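Local coordinates for protein fiber (Murine adenovirus 2, PDB 5NBH) that probably attaches the virion to host cells as the trimeric fibre of the capsid, its distal head domain binding N-acetylglucosamine, at residues L95-Y100 / G131-E136; S195-Y200 / K214-G219; E102-H107 / I121-E126; L137-T142 / F209-K214. All coordinates share one frame; numbering follows the deposited sequence. Where two conformers were deposited one is given.

Contact 1 of 4, residues L95-Y100 / G131-E136; sequences LRNGTY and GTQTWE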
loop_
_atom_site.group_PDB
_atom_site.type_symbol
_atom_site.label_atom_id
_atom_site.label_comp_id
_atom_site.label_asym_id
_atom_site.label_seq_id
_atom_site.Cartn_x
_atom_site.Cartn_y
_atom_site.Cartn_z
ATOM N N LEU A 95 3.926 -23.265 9.054
ATOM C CA LEU A 95 3.221 -23.844 7.928
ATOM C C LEU A 95 3.884 -25.147 7.522
ATOM O O LEU A 95 5.092 -25.264 7.568
ATOM C CB LEU A 95 3.230 -22.905 6.720
ATOM C CG LEU A 95 2.584 -21.546 6.979
ATOM C CD1 LEU A 95 2.736 -20.659 5.784
ATOM C CD2 LEU A 95 1.135 -21.728 7.334
ATOM N N ARG A 96 3.071 -26.106 7.137
ATOM C CA ARG A 96 3.568 -27.384 6.596
ATOM C C ARG A 96 3.298 -27.459 5.098
ATOM O O ARG A 96 2.208 -27.072 4.627
ATOM C CB ARG A 96 2.861 -28.529 7.297
ATOM C CG ARG A 96 3.379 -29.894 6.916
ATOM C CD ARG A 96 2.754 -30.974 7.762
ATOM N NE ARG A 96 3.340 -32.283 7.481
ATOM C CZ ARG A 96 3.108 -33.398 8.167
ATOM N NH1 ARG A 96 2.245 -33.410 9.185
ATOM N NH2 ARG A 96 3.708 -34.524 7.801
ATOM N N ASN A 97 4.271 -27.986 4.348
ATOM C CA ASN A 97 4.107 -28.259 2.937
ATOM C C ASN A 97 3.308 -29.549 2.742
ATOM O O ASN A 97 3.889 -30.657 2.633
ATOM C CB ASN A 97 5.468 -28.377 2.247
ATOM C CG ASN A 97 5.353 -28.805 0.795
ATOM O OD1 ASN A 97 4.289 -28.690 0.163
ATOM N ND2 ASN A 97 6.454 -29.331 0.254
ATOM N N GLY A 98 1.989 -29.413 2.681
ATOM C CA GLY A 98 1.086 -30.550 2.509
ATOM C C GLY A 98 1.312 -31.644 3.526
ATOM O O GLY A 98 1.240 -31.373 4.705
ATOM N N THR A 99 1.545 -32.879 3.047
ATOM C CA THR A 99 1.756 -34.036 3.890
ATOM C C THR A 99 3.235 -34.353 4.081
ATOM O O THR A 99 3.566 -35.350 4.750
ATOM C CB THR A 99 1.031 -35.286 3.325
ATOM O OG1 THR A 99 1.249 -35.405 1.908
ATOM C CG2 THR A 99 -0.444 -35.166 3.566
ATOM N N TYR A 100 4.120 -33.533 3.499
ATOM C CA TYR A 100 5.556 -33.814 3.545
ATOM C C TYR A 100 6.072 -33.362 4.893
ATOM O O TYR A 100 5.433 -32.548 5.583
ATOM C CB TYR A 100 6.297 -33.106 2.414
ATOM C CG TYR A 100 6.022 -33.570 0.982
ATOM C CD1 TYR A 100 5.071 -34.571 0.669
ATOM C CD2 TYR A 100 6.687 -32.978 -0.075
ATOM C CE1 TYR A 100 4.835 -34.947 -0.643
ATOM C CE2 TYR A 100 6.444 -33.345 -1.392
ATOM C CZ TYR A 100 5.515 -34.334 -1.671
ATOM O OH TYR A 100 5.290 -34.674 -2.980
ATOM N N GLY A 131 11.043 -29.089 -6.415
ATOM C CA GLY A 131 9.648 -29.350 -6.686
ATOM C C GLY A 131 8.822 -28.145 -6.300
ATOM O O GLY A 131 9.336 -27.048 -6.258
ATOM N N THR A 132 7.539 -28.366 -6.052
ATOM C CA THR A 132 6.605 -27.269 -5.779
ATOM C C THR A 132 6.023 -27.475 -4.398
ATOM O O THR A 132 5.493 -28.561 -4.127
ATOM C CB THR A 132 5.509 -27.199 -6.832
ATOM O OG1 THR A 132 6.108 -26.887 -8.106
ATOM C CG2 THR A 132 4.460 -26.124 -6.480
ATOM N N GLN A 133 6.122 -26.460 -3.526
ATOM C CA GLN A 133 5.573 -26.552 -2.155
ATOM C C GLN A 133 4.213 -25.874 -2.111
ATOM O O GLN A 133 3.999 -24.883 -2.809
ATOM C CB GLN A 133 6.474 -25.882 -1.093
ATOM C CG GLN A 133 7.901 -26.404 -1.064
ATOM C CD GLN A 133 8.779 -25.798 -2.151
ATOM O OE1 GLN A 133 8.734 -24.598 -2.393
ATOM N NE2 GLN A 133 9.607 -26.622 -2.789
ATOM N N THR A 134 3.321 -26.383 -1.270
ATOM C CA THR A 134 1.981 -25.836 -1.135
ATOM C C THR A 134 1.833 -25.328 0.272
ATOM O O THR A 134 1.967 -26.095 1.226
ATOM C CB THR A 134 0.871 -26.886 -1.463
ATOM O OG1 THR A 134 0.960 -27.294 -2.831
ATOM C CG2 THR A 134 -0.490 -26.271 -1.284
ATOM N N TRP A 135 1.578 -24.015 0.403
ATOM C CA TRP A 135 1.412 -23.359 1.683
ATOM C C TRP A 135 -0.039 -22.921 1.711
ATOM O O TRP A 135 -0.453 -22.140 0.841
ATOM C CB TRP A 135 2.343 -22.151 1.824
ATOM C CG TRP A 135 3.780 -22.440 1.433
ATOM C CD1 TRP A 135 4.404 -22.016 0.303
ATOM C CD2 TRP A 135 4.729 -23.273 2.129
ATOM N NE1 TRP A 135 5.676 -22.499 0.259
ATOM C CE2 TRP A 135 5.908 -23.270 1.373
ATOM C CE3 TRP A 135 4.693 -24.009 3.326
ATOM C CZ2 TRP A 135 7.051 -23.970 1.768
ATOM C CZ3 TRP A 135 5.837 -24.730 3.717
ATOM C CH2 TRP A 135 6.989 -24.706 2.950
ATOM N N GLU A 136 -0.795 -23.376 2.694
ATOM C CA GLU A 136 -2.240 -23.140 2.729
ATOM C C GLU A 136 -2.577 -22.338 3.960
ATOM O O GLU A 136 -2.217 -22.737 5.070
ATOM C CB GLU A 136 -2.994 -24.476 2.739
ATOM C CG GLU A 136 -4.507 -24.386 2.604
ATOM C CD GLU A 136 -5.154 -25.776 2.617
ATOM O OE1 GLU A 136 -5.494 -26.320 1.560
ATOM O OE2 GLU A 136 -5.344 -26.290 3.718
HETATM O O HOH W 1 0.859 -24.766 4.715
HETATM O O HOH W 2 6.532 -30.313 -2.501
HETATM O O HOH W 3 -0.242 -27.237 2.447
#
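N97, T132 and Q133, three residues of the N-acetyl-D-glucosamine site of the fibre head, meet here where the turn after strand 83-96 leans on strand 131-140; no sugar is bound to this chain. The turn is a type II' beta turn from N97 to Y100, and N97 carries the contact. With CG anti to the backbone N (chi1 174°), its amide reaches over the strand, and OD1 takes the backbone N-H of T134 at 2.9 Å in a nearly straight bond. The donor stands well above the plane of the amide. ND2 passes 3.5 Å from CG of Q133 and gives hydrogen bonds to E102 OE1 and to a water that in turn donates to T132 O; both ends of the amide are thereby gripped. Behind it the six-membered ring of W135 meets the chain obliquely, CZ3 lying 3.7 Å from N97 N and CE3 3.9 Å from L95 CB. One water joins R96 O to E136 N and another joins G98 N to T134 O, bridging two backbones that run at a steep angle (119°). R96 points away from the strand and ties the turn to itself, NE donating to Y100 O at 2.8 Å. W135 NE1 is held by S215 of the adjacent strand 208-217, while L95 pairs through its backbone with A104 of strand 103-113 in the other sheet.

Contact 2 of 4, residues S195-Y200 / K214-G219; sequences STYCSY and KSTTSG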
loop_
_atom_site.group_PDB
_atom_site.type_symbol
_atom_site.label_atom_id
_atom_site.label_comp_id
_atom_site.label_asym_id
_atom_site.label_seq_id
_atom_site.Cartn_x
_atom_site.Cartn_y
_atom_site.Cartn_z
ATOM N N SER A 195 15.988 -17.428 -9.207
ATOM C CA SER A 195 14.826 -16.663 -9.686
ATOM C C SER A 195 13.776 -17.666 -10.124
ATOM O O SER A 195 14.024 -18.532 -10.979
ATOM C CB SER A 195 15.156 -15.754 -10.854
ATOM O OG SER A 195 16.245 -14.930 -10.522
ATOM N N THR A 196 12.596 -17.561 -9.524
ATOM C CA THR A 196 11.534 -18.517 -9.760
ATOM C C THR A 196 10.177 -17.803 -9.586
ATOM O O THR A 196 10.055 -16.577 -9.855
ATOM C CB THR A 196 11.743 -19.800 -8.911
ATOM O OG1 THR A 196 10.709 -20.745 -9.232
ATOM C CG2 THR A 196 11.774 -19.520 -7.414
ATOM N N TYR A 197 9.156 -18.540 -9.229
ATOM C CA TYR A 197 7.790 -18.010 -9.160
ATOM C C TYR A 197 6.989 -18.704 -8.072
ATOM O O TYR A 197 7.367 -19.777 -7.565
ATOM C CB TYR A 197 7.092 -18.160 -10.509
ATOM C CG TYR A 197 7.210 -19.563 -11.084
ATOM C CD1 TYR A 197 6.370 -20.567 -10.673
ATOM C CD2 TYR A 197 8.182 -19.867 -12.039
ATOM C CE1 TYR A 197 6.479 -21.853 -11.181
ATOM C CE2 TYR A 197 8.287 -21.152 -12.564
ATOM C CZ TYR A 197 7.438 -22.137 -12.123
ATOM O OH TYR A 197 7.512 -23.437 -12.641
ATOM N N CYS A 198 5.903 -18.032 -7.682
ATOM C CA CYS A 198 4.996 -18.537 -6.701
ATOM C C CYS A 198 3.580 -18.232 -7.173
ATOM O O CYS A 198 3.290 -17.105 -7.610
ATOM C CB CYS A 198 5.259 -17.882 -5.353
ATOM S SG CYS A 198 4.293 -18.555 -3.966
ATOM N N SER A 199 2.708 -19.222 -7.119
ATOM C CA SER A 199 1.295 -18.974 -7.416
ATOM C C SER A 199 0.521 -18.550 -6.159
ATOM O O SER A 199 0.914 -18.861 -5.031
ATOM C CB SER A 199 0.647 -20.190 -8.027
ATOM O OG SER A 199 0.607 -21.225 -7.132
ATOM N N TYR A 200 -0.585 -17.872 -6.381
ATOM C CA TYR A 200 -1.555 -17.639 -5.321
ATOM C C TYR A 200 -2.929 -17.993 -5.869
ATOM O O TYR A 200 -3.209 -17.821 -7.049
ATOM C CB TYR A 200 -1.478 -16.194 -4.787
ATOM C CG TYR A 200 -1.736 -15.184 -5.875
ATOM C CD1 TYR A 200 -0.691 -14.717 -6.650
ATOM C CD2 TYR A 200 -3.032 -14.733 -6.161
ATOM C CE1 TYR A 200 -0.898 -13.802 -7.680
ATOM C CE2 TYR A 200 -3.257 -13.820 -7.218
ATOM C CZ TYR A 200 -2.176 -13.361 -7.962
ATOM O OH TYR A 200 -2.349 -12.482 -9.033
ATOM N N LYS A 214 1.760 -21.624 -3.987
ATOM C CA LYS A 214 2.626 -22.719 -4.430
ATOM C C LYS A 214 3.934 -22.179 -4.990
ATOM O O LYS A 214 3.957 -21.555 -6.054
ATOM C CB LYS A 214 1.918 -23.617 -5.433
ATOM C CG LYS A 214 0.690 -24.302 -4.907
ATOM C CD LYS A 214 -0.012 -25.155 -5.976
ATOM C CE LYS A 214 -1.307 -25.684 -5.398
ATOM N NZ LYS A 214 -2.017 -26.695 -6.245
ATOM N N SER A 215 5.008 -22.421 -4.250
ATOM C CA SER A 215 6.339 -21.988 -4.640
ATOM C C SER A 215 7.078 -23.117 -5.355
ATOM O O SER A 215 6.992 -24.296 -4.951
ATOM C CB SER A 215 7.132 -21.563 -3.410
ATOM O OG SER A 215 7.095 -22.505 -2.358
ATOM N N THR A 216 7.838 -22.775 -6.380
ATOM C CA THR A 216 8.590 -23.795 -7.145
ATOM C C THR A 216 10.081 -23.540 -6.958
ATOM O O THR A 216 10.557 -22.428 -7.184
ATOM C CB THR A 216 8.190 -23.789 -8.602
ATOM O OG1 THR A 216 6.829 -24.198 -8.686
ATOM C CG2 THR A 216 9.049 -24.733 -9.428
ATOM N N THR A 217 10.798 -24.558 -6.483
ATOM C CA THR A 217 12.237 -24.441 -6.184
ATOM C C THR A 217 13.051 -25.556 -6.907
ATOM O O THR A 217 12.496 -26.580 -7.269
ATOM C CB THR A 217 12.525 -24.450 -4.677
ATOM O OG1 THR A 217 12.153 -25.717 -4.096
ATOM C CG2 THR A 217 11.725 -23.339 -3.994
ATOM N N SER A 218 14.334 -25.292 -7.131
ATOM C CA SER A 218 15.302 -26.295 -7.587
ATOM C C SER A 218 16.509 -26.254 -6.668
ATOM O O SER A 218 17.329 -25.335 -6.754
ATOM C CB SER A 218 15.758 -26.008 -9.011
ATOM O OG SER A 218 14.661 -25.689 -9.830
ATOM N N GLY A 219 16.582 -27.185 -5.730
ATOM C CA GLY A 219 17.766 -27.335 -4.917
ATOM C C GLY A 219 17.782 -26.553 -3.624
ATOM O O GLY A 219 18.422 -26.984 -2.666
#
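T196 OG1 donates to T216 O at 2.7 Å, taking the place of a backbone donor at this end of the pairing. Its OG1 stands anti to the backbone N (chi1 -177°), which aims the hydroxyl across the gap, though it meets the carbonyl from above its plane. One step on, T216 N reaches Y197 O at a longer 3.3 Å, almost in line with the C=O bond. S199 and K214 then form a regular hydrogen-bonded pair: S199 N gives to K214 O at 2.9 Å and K214 N to S199 O at 3.1 Å. Between them C198 and S215 face each other as a non-hydrogen-bonded pair, and C198 CA approaches K214 O at 3.3 Å in a CA-H...O contact. Packing falls on both faces. On that of C198 and S215, C198 SG lies 4.2 Å from S215 CB, and F224 of strand 223-231 covers both residues; S215 OG also meets the side-chain amide of Q133. On the other face, the OG of S199 sits against CB of K214, whose extended chain runs off with its amine well away from the strand. The ring of Y197 swings across T216, CE1 coming 3.4 Å from T216 OG1, which is hydrogen-bonded to T132 OG1. The same ring also stacks on F192 of the second subunit, so this part of the head takes part in the trimer interface. Altogether this is the open end of the antiparallel beta hairpin formed by strands 191-205 and 208-217, within the four-stranded sheet of the head.

Contact 3 of 4, residues E102-H107 / I121-E126; sequences EYADAH and IDVTGE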
loop_
_atom_site.group_PDB
_atom_site.type_symbol
_atom_site.label_atom_id
_atom_site.label_comp_id
_atom_site.label_asym_id
_atom_site.label_seq_id
_atom_site.Cartn_x
_atom_site.Cartn_y
_atom_site.Cartn_z
ATOM N N GLU A 102 8.085 -31.154 5.729
ATOM C CA GLU A 102 8.749 -29.919 5.310
ATOM C C GLU A 102 7.903 -28.775 5.850
ATOM O O GLU A 102 6.667 -28.773 5.661
ATOM C CB GLU A 102 8.829 -29.828 3.799
ATOM C CG GLU A 102 9.795 -30.826 3.156
ATOM C CD GLU A 102 9.880 -30.715 1.649
ATOM O OE1 GLU A 102 9.332 -29.744 1.040
ATOM O OE2 GLU A 102 10.508 -31.644 1.049
ATOM N N TYR A 103 8.568 -27.831 6.504
ATOM C CA TYR A 103 7.881 -26.720 7.189
ATOM C C TYR A 103 8.528 -25.366 6.858
ATOM O O TYR A 103 9.660 -25.306 6.391
ATOM C CB TYR A 103 7.910 -26.940 8.694
ATOM C CG TYR A 103 7.189 -28.194 9.149
ATOM C CD1 TYR A 103 7.812 -29.451 9.061
ATOM C CD2 TYR A 103 5.875 -28.146 9.597
ATOM C CE1 TYR A 103 7.148 -30.606 9.477
ATOM C CE2 TYR A 103 5.201 -29.305 9.998
ATOM C CZ TYR A 103 5.841 -30.519 9.943
ATOM O OH TYR A 103 5.176 -31.658 10.333
ATOM N N ALA A 104 7.779 -24.300 7.118
ATOM C CA ALA A 104 8.264 -22.928 6.995
ATOM C C ALA A 104 7.643 -22.065 8.096
ATOM O O ALA A 104 6.601 -22.400 8.643
ATOM C CB ALA A 104 7.925 -22.371 5.642
ATOM N N ASP A 105 8.307 -20.954 8.391
ATOM C CA ASP A 105 7.764 -19.903 9.264
ATOM C C ASP A 105 7.400 -18.738 8.365
ATOM O O ASP A 105 8.173 -18.388 7.470
ATOM C CB ASP A 105 8.819 -19.423 10.235
ATOM C CG ASP A 105 8.951 -20.326 11.454
ATOM O OD1 ASP A 105 8.150 -21.261 11.610
ATOM O OD2 ASP A 105 9.861 -20.067 12.264
ATOM N N ALA A 106 6.239 -18.142 8.584
ATOM C CA ALA A 106 5.792 -17.077 7.720
ATOM C C ALA A 106 5.325 -15.861 8.535
ATOM O O ALA A 106 4.600 -16.011 9.506
ATOM C CB ALA A 106 4.685 -17.590 6.813
ATOM N N HIS A 107 5.784 -14.685 8.126
ATOM C CA HIS A 107 5.229 -13.410 8.598
ATOM C C HIS A 107 4.265 -12.954 7.531
ATOM O O HIS A 107 4.602 -12.966 6.352
ATOM C CB HIS A 107 6.308 -12.366 8.789
ATOM C CG HIS A 107 7.336 -12.721 9.829
ATOM N ND1 HIS A 107 7.189 -12.417 11.163
ATOM C CD2 HIS A 107 8.552 -13.302 9.708
ATOM C CE1 HIS A 107 8.250 -12.829 11.827
ATOM N NE2 HIS A 107 9.090 -13.380 10.970
ATOM N N ILE A 121 3.589 -11.725 2.249
ATOM C CA ILE A 121 4.090 -12.834 3.026
ATOM C C ILE A 121 5.606 -12.941 2.887
ATOM O O ILE A 121 6.163 -12.713 1.825
ATOM C CB ILE A 121 3.397 -14.174 2.642
ATOM C CG1 ILE A 121 3.742 -15.264 3.649
ATOM C CG2 ILE A 121 3.711 -14.578 1.209
ATOM C CD1 ILE A 121 2.828 -16.487 3.521
ATOM N N ASP A 122 6.239 -13.293 3.988
ATOM C CA ASP A 122 7.679 -13.525 4.042
ATOM C C ASP A 122 7.836 -14.946 4.526
ATOM O O ASP A 122 7.498 -15.225 5.663
ATOM C CB ASP A 122 8.272 -12.554 5.043
ATOM C CG ASP A 122 9.725 -12.385 4.857
ATOM O OD1 ASP A 122 10.112 -11.360 4.279
ATOM O OD2 ASP A 122 10.465 -13.304 5.221
ATOM N N VAL A 123 8.283 -15.856 3.664
ATOM C CA VAL A 123 8.282 -17.293 3.968
ATOM C C VAL A 123 9.720 -17.697 4.171
ATOM O O VAL A 123 10.560 -17.398 3.345
ATOM C CB VAL A 123 7.697 -18.128 2.801
ATOM C CG1 VAL A 123 7.786 -19.638 3.072
ATOM C CG2 VAL A 123 6.258 -17.748 2.520
ATOM N N THR A 124 10.021 -18.353 5.276
ATOM C CA THR A 124 11.361 -18.891 5.491
ATOM C C THR A 124 11.229 -20.402 5.695
ATOM O O THR A 124 10.915 -20.889 6.786
ATOM C CB THR A 124 12.066 -18.251 6.689
ATOM O OG1 THR A 124 12.127 -16.831 6.506
ATOM C CG2 THR A 124 13.482 -18.770 6.829
ATOM N N GLY A 125 11.416 -21.122 4.597
ATOM C CA GLY A 125 11.446 -22.596 4.599
ATOM C C GLY A 125 12.686 -23.157 5.276
ATOM O O GLY A 125 13.751 -22.522 5.318
ATOM N N GLU A 126 12.541 -24.368 5.819
ATOM C CA GLU A 126 13.610 -24.991 6.579
ATOM C C GLU A 126 14.407 -25.959 5.739
ATOM O O GLU A 126 15.551 -26.209 6.047
ATOM C CB GLU A 126 13.055 -25.788 7.740
ATOM C CG GLU A 126 12.389 -24.990 8.828
ATOM C CD GLU A 126 11.960 -25.876 9.986
ATOM O OE1 GLU A 126 11.718 -27.106 9.818
ATOM O OE2 GLU A 126 11.875 -25.328 11.090
HETATM O O HOH W 4 11.191 -28.732 7.456
HETATM O O HOH W 5 11.068 -26.116 4.101
HETATM O O HOH W 6 9.715 -15.662 7.366
#
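D105 and T124, then H107 and D122, exchange paired backbone hydrogen bonds across two antiparallel strands running at 157°, with T124 N to D105 O the straightest at 167°. Beyond T124 the pairing is finished by E126 N, which gives to Y103 O at 3.1 Å. At the non-hydrogen-bonded pairs the chains draw close: A104 and G125 have their CA atoms 4.0 Å apart, and A104 CB rests 3.7 Å from G125 CA. The face carrying A104, A106 and V123 is apolar and buried. V123 CG1, anti to the backbone N (chi1 176°), meets A104 CB at 3.8 Å, and I121 reaches A106 CB with its CD1 at 3.9 Å. L95 of strand 83-96 and F224 of strand 223-231 continue this layer on the two flanks. The opposite face is polar and wetter. There a water touches D105 O, D122 O and T124 OG1, the last at 2.8 Å, and D122 OD1 is held by Q225. D105 and E126 put like charges on this side, but R94 makes salt bridges to both, which would be expected to offset their repulsion. A second water links Y103 N to E126 OE1, pinning the extended glutamate alongside the start of the strand. E102, just before that strand, belongs to the N-acetyl-D-glucosamine site. Strands 103-113 and 116-125 thus make a beta hairpin, flanked in its antiparallel sheet by 83-96 on one side and 223-231 on the other.

Contact 4 of 4, residues L137-T142 / F209-K214; sequences LQFDGT and FYITLK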
loop_
_atom_site.group_PDB
_atom_site.type_symbol
_atom_site.label_atom_id
_atom_site.label_comp_id
_atom_site.label_asym_id
_atom_site.label_seq_id
_atom_site.Cartn_x
_atom_site.Cartn_y
_atom_site.Cartn_z
ATOM N N LEU A 137 -3.223 -21.188 3.775
ATOM C CA LEU A 137 -3.804 -20.404 4.891
ATOM C C LEU A 137 -5.321 -20.500 4.867
ATOM O O LEU A 137 -5.926 -20.276 3.851
ATOM C CB LEU A 137 -3.415 -18.916 4.758
ATOM C CG LEU A 137 -1.918 -18.624 4.706
ATOM C CD1 LEU A 137 -1.638 -17.157 4.350
ATOM C CD2 LEU A 137 -1.299 -19.019 6.031
ATOM N N GLN A 138 -5.910 -20.845 6.005
ATOM C CA GLN A 138 -7.345 -21.017 6.156
ATOM C C GLN A 138 -7.865 -19.935 7.098
ATOM O O GLN A 138 -7.238 -19.672 8.118
ATOM C CB GLN A 138 -7.611 -22.387 6.776
ATOM C CG GLN A 138 -9.060 -22.807 6.852
ATOM C CD GLN A 138 -9.228 -24.134 7.567
ATOM O OE1 GLN A 138 -10.344 -24.530 7.866
ATOM N NE2 GLN A 138 -8.123 -24.816 7.855
ATOM N N PHE A 139 -9.002 -19.367 6.752
ATOM C CA PHE A 139 -9.651 -18.338 7.533
ATOM C C PHE A 139 -11.124 -18.682 7.639
ATOM O O PHE A 139 -11.758 -19.094 6.647
ATOM C CB PHE A 139 -9.530 -16.976 6.838
ATOM C CG PHE A 139 -8.123 -16.563 6.553
ATOM C CD1 PHE A 139 -7.502 -16.956 5.371
ATOM C CD2 PHE A 139 -7.415 -15.752 7.435
ATOM C CE1 PHE A 139 -6.206 -16.585 5.095
ATOM C CE2 PHE A 139 -6.110 -15.366 7.165
ATOM C CZ PHE A 139 -5.500 -15.787 5.993
ATOM N N ASP A 140 -11.705 -18.398 8.798
ATOM C CA ASP A 140 -13.148 -18.573 8.954
ATOM C C ASP A 140 -13.914 -17.820 7.865
ATOM O O ASP A 140 -13.697 -16.646 7.653
ATOM C CB ASP A 140 -13.585 -18.137 10.368
ATOM C CG ASP A 140 -15.037 -18.503 10.637
ATOM O OD1 ASP A 140 -15.935 -17.858 10.081
ATOM O OD2 ASP A 140 -15.255 -19.492 11.365
ATOM N N GLY A 141 -14.813 -18.497 7.163
ATOM C CA GLY A 141 -15.474 -17.917 6.013
ATOM C C GLY A 141 -16.476 -16.813 6.301
ATOM O O GLY A 141 -16.879 -16.129 5.371
ATOM N N THR A 142 -16.866 -16.677 7.567
ATOM C CA THR A 142 -17.825 -15.649 8.024
ATOM C C THR A 142 -17.155 -14.550 8.864
ATOM O O THR A 142 -17.495 -13.370 8.704
ATOM C CB THR A 142 -18.942 -16.315 8.855
ATOM O OG1 THR A 142 -19.571 -17.326 8.057
ATOM C CG2 THR A 142 -19.983 -15.310 9.243
ATOM N N PHE A 209 -12.414 -19.682 3.943
ATOM C CA PHE A 209 -11.645 -18.943 2.920
ATOM C C PHE A 209 -10.215 -19.446 2.965
ATOM O O PHE A 209 -9.651 -19.525 4.024
ATOM C CB PHE A 209 -11.702 -17.433 3.268
ATOM C CG PHE A 209 -10.711 -16.576 2.522
ATOM C CD1 PHE A 209 -10.568 -16.684 1.158
ATOM C CD2 PHE A 209 -9.983 -15.590 3.190
ATOM C CE1 PHE A 209 -9.687 -15.887 0.467
ATOM C CE2 PHE A 209 -9.105 -14.764 2.508
ATOM C CZ PHE A 209 -8.953 -14.911 1.154
ATOM N N TYR A 210 -9.682 -19.833 1.806
ATOM C CA TYR A 210 -8.342 -20.322 1.633
ATOM C C TYR A 210 -7.520 -19.412 0.722
ATOM O O TYR A 210 -7.957 -19.016 -0.360
ATOM C CB TYR A 210 -8.344 -21.708 0.998
ATOM C CG TYR A 210 -8.912 -22.814 1.859
ATOM C CD1 TYR A 210 -10.291 -22.873 2.139
ATOM C CD2 TYR A 210 -8.101 -23.811 2.340
ATOM C CE1 TYR A 210 -10.813 -23.871 2.933
ATOM C CE2 TYR A 210 -8.621 -24.854 3.127
ATOM C CZ TYR A 210 -9.982 -24.875 3.416
ATOM O OH TYR A 210 -10.502 -25.911 4.167
ATOM N N ILE A 211 -6.315 -19.092 1.185
ATOM C CA ILE A 211 -5.251 -18.554 0.348
ATOM C C ILE A 211 -4.252 -19.679 0.225
ATOM O O ILE A 211 -3.644 -20.125 1.232
ATOM C CB ILE A 211 -4.581 -17.283 0.935
ATOM C CG1 ILE A 211 -5.612 -16.194 1.079
ATOM C CG2 ILE A 211 -3.383 -16.847 0.096
ATOM C CD1 ILE A 211 -5.094 -14.873 1.619
ATOM N N THR A 212 -4.047 -20.125 -1.010
ATOM C CA THR A 212 -3.125 -21.245 -1.270
ATOM C C THR A 212 -1.993 -20.725 -2.123
ATOM O O THR A 212 -2.244 -20.153 -3.185
ATOM C CB THR A 212 -3.861 -22.405 -1.958
ATOM O OG1 THR A 212 -5.038 -22.737 -1.191
ATOM C CG2 THR A 212 -2.989 -23.620 -2.062
ATOM N N LEU A 213 -0.772 -20.858 -1.608
ATOM C CA LEU A 213 0.432 -20.461 -2.314
ATOM C C LEU A 213 1.238 -21.653 -2.766
ATOM O O LEU A 213 1.395 -22.602 -2.014
ATOM C CB LEU A 213 1.306 -19.581 -1.419
ATOM C CG LEU A 213 0.563 -18.445 -0.687
ATOM C CD1 LEU A 213 1.521 -17.787 0.279
ATOM C CD2 LEU A 213 0.015 -17.407 -1.650
ATOM N N LYS A 214 1.760 -21.624 -3.987
ATOM C CA LYS A 214 2.626 -22.719 -4.430
ATOM C C LYS A 214 3.934 -22.179 -4.990
ATOM O O LYS A 214 3.957 -21.555 -6.054
ATOM C CB LYS A 214 1.918 -23.617 -5.433
ATOM C CG LYS A 214 0.690 -24.302 -4.907
ATOM C CD LYS A 214 -0.012 -25.155 -5.976
ATOM C CE LYS A 214 -1.307 -25.684 -5.398
ATOM N NZ LYS A 214 -2.017 -26.695 -6.245
#
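F139 and F209 lie side by side and point the same way, F139 CD1 fitted against F209 CD2 at 3.6 Å with the ring planes turned 31° from each other. F209 has CG anti to its own backbone N (chi1 166°), which carries its ring alongside F139 on the face shared with L137 and I211. The hollow next to F139 is filled by I211: its CD1 presses on F139 CE1 at 4.0 Å, crossing the ring at a slant. L137 closes the row, L137 CB lying 4.3 Å from I211 CB, and F119 of strand 116-125 packs on both from the facing sheet, so this row forms part of the core between the two sheets of the head. I168 packs on F139 and P170 on F209. The frame under these bumps is a regular antiparallel pairing of strands 131-140 and 208-217; L137 N meets I211 O at 2.8 Å, nearly straight, and F139 and F209 exchange bonds of the same length. On the reverse face, in one of its two modelled conformers, Q138 stretches out along Y210. Its CG sits over one face of the tyrosine ring, 4.1 Å from Y210 CZ, and its amide runs almost parallel to that ring, while R205 makes a cation-pi contact with Y210. Past F139 comes D140, whose OD1 takes T142 N at 2.9 Å in an Asx turn; G141 CA lies 4.1 Å from F209 N.

Overall arrangement
Contacts 2 and 4 share K214 and lie along strand 208-217, their centres 19 Å apart; contact 4 pairs it with strand 131-140 and contact 2 with 191-205. Contact 1 uses the other end of 131-140 and leans on contact 2 through T132 CG2 and S215 O, 3.5 Å apart. Contact 3 belongs to the other sheet and is nested in the chain loop that contact 1 closes, centres 10 Å apart, with N97 N and E102 O at 2.8 Å. The N-acetyl-D-glucosamine site takes N97, T132 and Q133 from contact 1, E102 from contact 3, and T130 just before segment 131-136; contact 4 lies away from it, but its L213 CD1 meets I121 CD1 of contact 3 at 3.7 Å between the sheets.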